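Local coordinates for protein hypothetical aspartyl-tRNA synthetase (PDB 1WYD) that probably joins L-aspartate to both tRNA(Asp) and tRNA(Asn), using ATP to form an aspartyl-adenylate first, at residues F183-S187 with P207-A211; S324-F329 with A369-K373. All coordinates share one frame; numbering follows the deposited sequence.

Interaction 1 (F183-S187 with P207-A211); sequences FLAQS and PAWRA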
loop_
_atom_site.group_PDB
_atom_site.type_symbol
_atom_site.label_atom_id
_atom_site.label_comp_id
_atom_site.label_asym_id
_atom_site.label_seq_id
_atom_site.Cartn_x
_atom_site.Cartn_y
_atom_site.Cartn_z
ATOM N N PHE B 183 -5.943 17.241 10.549
ATOM C CA PHE B 183 -5.089 17.392 9.391
ATOM C C PHE B 183 -4.627 16.043 8.726
ATOM O O PHE B 183 -4.644 14.953 9.333
ATOM C CB PHE B 183 -3.854 18.236 9.768
ATOM C CG PHE B 183 -4.158 19.471 10.621
ATOM C CD1 PHE B 183 -4.024 19.430 12.020
ATOM C CD2 PHE B 183 -4.533 20.689 10.017
ATOM C CE1 PHE B 183 -4.323 20.582 12.799
ATOM C CE2 PHE B 183 -4.818 21.827 10.784
ATOM C CZ PHE B 183 -4.714 21.771 12.172
ATOM N N LEU B 184 -4.197 16.175 7.476
ATOM C CA LEU B 184 -3.671 15.105 6.715
ATOM C C LEU B 184 -2.151 14.941 7.060
ATOM O O LEU B 184 -1.333 15.899 6.973
ATOM C CB LEU B 184 -3.874 15.417 5.217
ATOM C CG LEU B 184 -5.170 15.052 4.520
ATOM C CD1 LEU B 184 -5.017 15.061 2.996
ATOM C CD2 LEU B 184 -5.683 13.697 4.961
ATOM N N ALA B 185 -1.791 13.738 7.465
ATOM C CA ALA B 185 -0.394 13.431 7.814
ATOM C C ALA B 185 0.577 13.723 6.683
ATOM O O ALA B 185 0.243 13.536 5.530
ATOM C CB ALA B 185 -0.288 11.973 8.231
ATOM N N GLN B 186 1.796 14.152 6.999
ATOM C CA GLN B 186 2.820 14.283 5.937
ATOM C C GLN B 186 3.747 13.078 5.859
ATOM O O GLN B 186 4.588 12.988 4.973
ATOM C CB GLN B 186 3.640 15.565 6.092
ATOM C CG GLN B 186 4.653 15.481 7.219
ATOM C CD GLN B 186 5.579 16.660 7.253
ATOM O OE1 GLN B 186 6.016 17.147 6.214
ATOM N NE2 GLN B 186 5.872 17.142 8.451
ATOM N N SER B 187 3.634 12.162 6.802
ATOM C CA SER B 187 4.550 11.039 6.824
ATOM C C SER B 187 4.068 10.173 7.958
ATOM O O SER B 187 3.364 10.683 8.816
ATOM C CB SER B 187 5.965 11.540 7.054
ATOM O OG SER B 187 6.426 11.260 8.363
ATOM N N PRO B 207 -0.164 6.907 0.892
ATOM C CA PRO B 207 -0.238 8.337 0.604
ATOM C C PRO B 207 0.210 9.172 1.807
ATOM O O PRO B 207 0.060 8.762 2.957
ATOM C CB PRO B 207 -1.717 8.535 0.275
ATOM C CG PRO B 207 -2.229 7.075 0.018
ATOM C CD PRO B 207 -1.496 6.282 0.946
ATOM N N ALA B 208 0.833 10.312 1.506
ATOM C CA ALA B 208 1.002 11.427 2.431
ATOM C C ALA B 208 0.706 12.810 1.730
ATOM O O ALA B 208 0.452 12.915 0.512
ATOM C CB ALA B 208 2.394 11.423 2.995
ATOM N N TRP B 209 0.738 13.888 2.500
ATOM C CA TRP B 209 0.326 15.171 1.918
ATOM C C TRP B 209 1.014 16.379 2.515
ATOM O O TRP B 209 1.283 16.442 3.710
ATOM C CB TRP B 209 -1.171 15.333 2.061
ATOM C CG TRP B 209 -2.038 14.259 1.443
ATOM C CD1 TRP B 209 -2.569 14.261 0.185
ATOM C CD2 TRP B 209 -2.584 13.132 2.098
ATOM N NE1 TRP B 209 -3.407 13.181 0.009
ATOM C CE2 TRP B 209 -3.420 12.463 1.177
ATOM C CE3 TRP B 209 -2.448 12.597 3.384
ATOM C CZ2 TRP B 209 -4.092 11.272 1.488
ATOM C CZ3 TRP B 209 -3.136 11.423 3.700
ATOM C CH2 TRP B 209 -3.961 10.782 2.761
ATOM N N ARG B 210 1.280 17.356 1.660
ATOM C CA ARG B 210 1.892 18.602 2.125
ATOM C C ARG B 210 1.195 19.786 1.514
ATOM O O ARG B 210 0.892 19.777 0.313
ATOM C CB ARG B 210 3.386 18.627 1.789
ATOM C CG ARG B 210 4.224 18.298 2.966
ATOM C CD ARG B 210 4.515 19.492 3.919
ATOM N NE ARG B 210 5.673 19.195 4.765
ATOM C CZ ARG B 210 6.747 19.968 4.932
ATOM N NH1 ARG B 210 6.854 21.154 4.337
ATOM N NH2 ARG B 210 7.726 19.548 5.727
ATOM N N ALA B 211 0.954 20.820 2.312
ATOM C CA ALA B 211 0.150 21.959 1.810
ATOM C C ALA B 211 0.877 23.220 1.297
ATOM O O ALA B 211 0.243 24.257 1.170
ATOM C CB ALA B 211 -0.896 22.347 2.827
HETATM O O HOH W 1 -1.206 17.384 4.993
#

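Interaction 2 (S324-F329 with A369-K373); sequences SDARPF and ALKKK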
loop_
_atom_site.group_PDB
_atom_site.type_symbol
_atom_site.label_atom_id
_atom_site.label_comp_id
_atom_site.label_asym_id
_atom_site.label_seq_id
_atom_site.Cartn_x
_atom_site.Cartn_y
_atom_site.Cartn_z
ATOM N N SER B 324 22.659 19.165 13.202
ATOM C CA SER B 324 21.536 18.825 14.058
ATOM C C SER B 324 20.489 19.900 13.979
ATOM O O SER B 324 19.305 19.648 14.107
ATOM C CB SER B 324 22.000 18.717 15.509
ATOM O OG SER B 324 23.149 17.891 15.599
ATOM N N ASP B 325 20.951 21.113 13.745
ATOM C CA ASP B 325 20.114 22.293 13.788
ATOM C C ASP B 325 19.175 22.360 12.573
ATOM O O ASP B 325 18.207 23.112 12.581
ATOM C CB ASP B 325 21.040 23.522 13.922
ATOM C CG ASP B 325 22.294 23.227 14.831
ATOM O OD1 ASP B 325 23.198 22.399 14.450
ATOM O OD2 ASP B 325 22.438 23.771 15.960
ATOM N N ALA B 326 19.452 21.552 11.548
ATOM C CA ALA B 326 18.642 21.506 10.328
ATOM C C ALA B 326 17.792 20.211 10.173
ATOM O O ALA B 326 17.229 19.957 9.121
ATOM C CB ALA B 326 19.541 21.693 9.106
ATOM N N ARG B 327 17.721 19.402 11.221
ATOM C CA ARG B 327 17.050 18.109 11.164
ATOM C C ARG B 327 16.050 18.060 12.313
ATOM O O ARG B 327 16.231 18.777 13.275
ATOM C CB ARG B 327 18.082 16.988 11.274
ATOM C CG ARG B 327 19.019 16.915 10.057
ATOM C CD ARG B 327 18.615 15.828 9.107
ATOM N NE ARG B 327 18.815 16.173 7.718
ATOM C CZ ARG B 327 18.629 15.330 6.705
ATOM N NH1 ARG B 327 18.195 14.086 6.906
ATOM N NH2 ARG B 327 18.872 15.757 5.479
ATOM N N PRO B 328 14.983 17.258 12.209
ATOM C CA PRO B 328 13.964 17.185 13.265
ATOM C C PRO B 328 14.493 16.934 14.674
ATOM O O PRO B 328 15.624 16.485 14.860
ATOM C CB PRO B 328 13.100 16.023 12.803
ATOM C CG PRO B 328 13.146 16.152 11.340
ATOM C CD PRO B 328 14.611 16.418 11.057
ATOM N N PHE B 329 13.656 17.230 15.661
ATOM C CA PHE B 329 13.964 16.956 17.065
ATOM C C PHE B 329 14.086 15.455 17.328
ATOM O O PHE B 329 14.644 15.042 18.343
ATOM C CB PHE B 329 12.848 17.524 17.953
ATOM C CG PHE B 329 11.553 16.730 17.891
ATOM C CD1 PHE B 329 11.248 15.785 18.875
ATOM C CD2 PHE B 329 10.637 16.933 16.862
ATOM C CE1 PHE B 329 10.046 15.035 18.825
ATOM C CE2 PHE B 329 9.427 16.190 16.806
ATOM C CZ PHE B 329 9.135 15.242 17.794
ATOM N N ALA B 369 15.911 18.500 22.682
ATOM C CA ALA B 369 15.943 18.832 21.254
ATOM C C ALA B 369 14.835 19.807 20.880
ATOM O O ALA B 369 15.068 20.793 20.190
ATOM C CB ALA B 369 15.849 17.582 20.428
ATOM N N LEU B 370 13.630 19.532 21.357
ATOM C CA LEU B 370 12.510 20.454 21.212
ATOM C C LEU B 370 12.797 21.858 21.752
ATOM O O LEU B 370 12.418 22.858 21.137
ATOM C CB LEU B 370 11.249 19.878 21.865
ATOM C CG LEU B 370 10.569 18.721 21.135
ATOM C CD1 LEU B 370 9.652 18.004 22.109
ATOM C CD2 LEU B 370 9.795 19.236 19.912
ATOM N N LYS B 371 13.458 21.940 22.896
ATOM C CA LYS B 371 13.791 23.257 23.428
ATOM C C LYS B 371 14.806 23.967 22.513
ATOM O O LYS B 371 14.617 25.132 22.155
ATOM C CB LYS B 371 14.311 23.160 24.858
ATOM C CG LYS B 371 13.224 23.043 25.928
ATOM C CD LYS B 371 13.796 22.334 27.176
ATOM C CE LYS B 371 13.019 22.680 28.434
ATOM N NZ LYS B 371 11.632 22.157 28.312
ATOM N N LYS B 372 15.845 23.238 22.106
ATOM C CA LYS B 372 16.894 23.760 21.245
ATOM C C LYS B 372 16.371 24.289 19.904
ATOM O O LYS B 372 17.143 24.857 19.113
ATOM C CB LYS B 372 17.962 22.674 21.012
ATOM C CG LYS B 372 19.402 23.189 20.801
ATOM C CD LYS B 372 20.406 22.012 20.651
ATOM C CE LYS B 372 21.870 22.473 20.606
ATOM N NZ LYS B 372 22.227 23.179 19.329
ATOM N N LYS B 373 15.079 24.091 19.643
ATOM C CA LYS B 373 14.436 24.563 18.416
ATOM C C LYS B 373 13.330 25.573 18.747
ATOM O O LYS B 373 12.548 25.980 17.871
ATOM C CB LYS B 373 13.863 23.387 17.605
ATOM C CG LYS B 373 14.822 22.218 17.392
ATOM C CD LYS B 373 14.465 21.402 16.164
ATOM C CE LYS B 373 15.732 21.021 15.384
ATOM N NZ LYS B 373 15.623 21.377 13.945
#

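Interaction 1 (F183-S187 with P207-A211)
Arg210 takes hold of Gln186 side-on, with NE and NH2 both donating to the same amide oxygen. Arg210, just after strand 201-209, is the motif 2 arginine of class II synthetases, and is predicted to bind aspartate and ATP. The hydrogen bond from Arg210 NE to Gln186 OE1 is nearly straight (163°), though its 2.5 Å length is suspiciously short and may reflect the model. Arg210 NH2 to Gln186 OE1 is longer, 3.0 Å. OE1 sits in the guanidinium plane. The amide is turned well out of that plane, and so NH2 meets a lone pair while NE stands above the carbonyl plane. Gln186 CG is tucked between the backbone N and the carbonyl carbon (chi1 75°), and the extended chain beyond it runs alongside Arg210. NH1 of Arg210 forms a salt bridge with Glu212. A leucine in place of Arg210 would probably leave Gln186 OE1 without both of these donors and the amide freer to turn.

One direct backbone hydrogen bond joins the segments, Trp209 N to Ala185 O at 3.1 Å. A water gives a short bond to Leu184 O and a weak one to Trp209 O. Ala208 CB packs against Gln186 O at 3.3 Å.

The apolar part is Leu184 on Trp209. The indole NE1 is bonded to Glu222, across on strand 222-231, and the second subunit also packs on Leu184 and Trp209. Pro207 CB lies over one indole face. On the opposite face, Leu184 CD1 makes a CH-pi contact, 3.4 Å from the centroid of the Trp209 five-membered ring.

Interaction 2 (S324-F329 with A369-K373)
Phe329 packs against Ala369 and Leu370, and this is the close apolar part of the contact. Here the loop after strand 316-320 meets helix 363-371, within the class II catalytic domain. Leu370 CD2 lies over one face of the Phe329 ring, 3.9 Å from its centroid, in a CH-pi contact. It sits off-centre, nearest to Phe329 CG at 3.7 Å. The two side chains run side by side. Phe329 CG stands between its own backbone N and carbonyl carbon (chi1 73°), which lays the ring alongside Leu370. At the root of the side chain, Phe329 CB meets Ala369 CB at 3.9 Å. The Phe329 ring also makes an edge-to-face contact with Phe383. Both Phe329 and Leu370 are buried.

The other side is polar and looser. Lys373 reaches across with a chain bent near its end. Its NZ bonds to Arg327 O at 2.8 Å, approaching from above the carbonyl plane, 44° out of it. A second bond, from Lys373 NZ to Asp325 O, is weak at 3.4 Å. Farther out, Lys372 NZ and Asp325 OD2 form a long salt bridge of 3.4 Å between two exposed residues. Both also touch a crystal neighbour, so this pairing may differ in solution. The Arg327 guanidinium is engaged elsewhere, in a salt bridge with Asp345.

The contact is thus apolar at the Phe329 end. At the other end one ammonium group, that of Lys373, bonds well to one loop carbonyl and weakly to a second, while the outer ion pair, long and at the surface, is likely to add little.

In the fold
The OB-fold domain comes first in the chain, and both contacts lie in the class II synthetase domain that follows. Interaction 1 closes a loop of 19 residues that holds helix 189-199. It ties strand 180-184 of the small three-stranded sheet to strand 201-209 of the large mixed sheet. Interaction 2 opens only after that one has closed, so the two are in series and neither nest nor cross. It spans 39 residues, including strands 343-348 and 351-358, and joins a loop to helix 363-371. The centres of interaction 1 and interaction 2 are about 21 Å apart, and the two do not touch. Glu167, a predicted aspartate-binding residue, lies near both, beside Gln186 and Pro328.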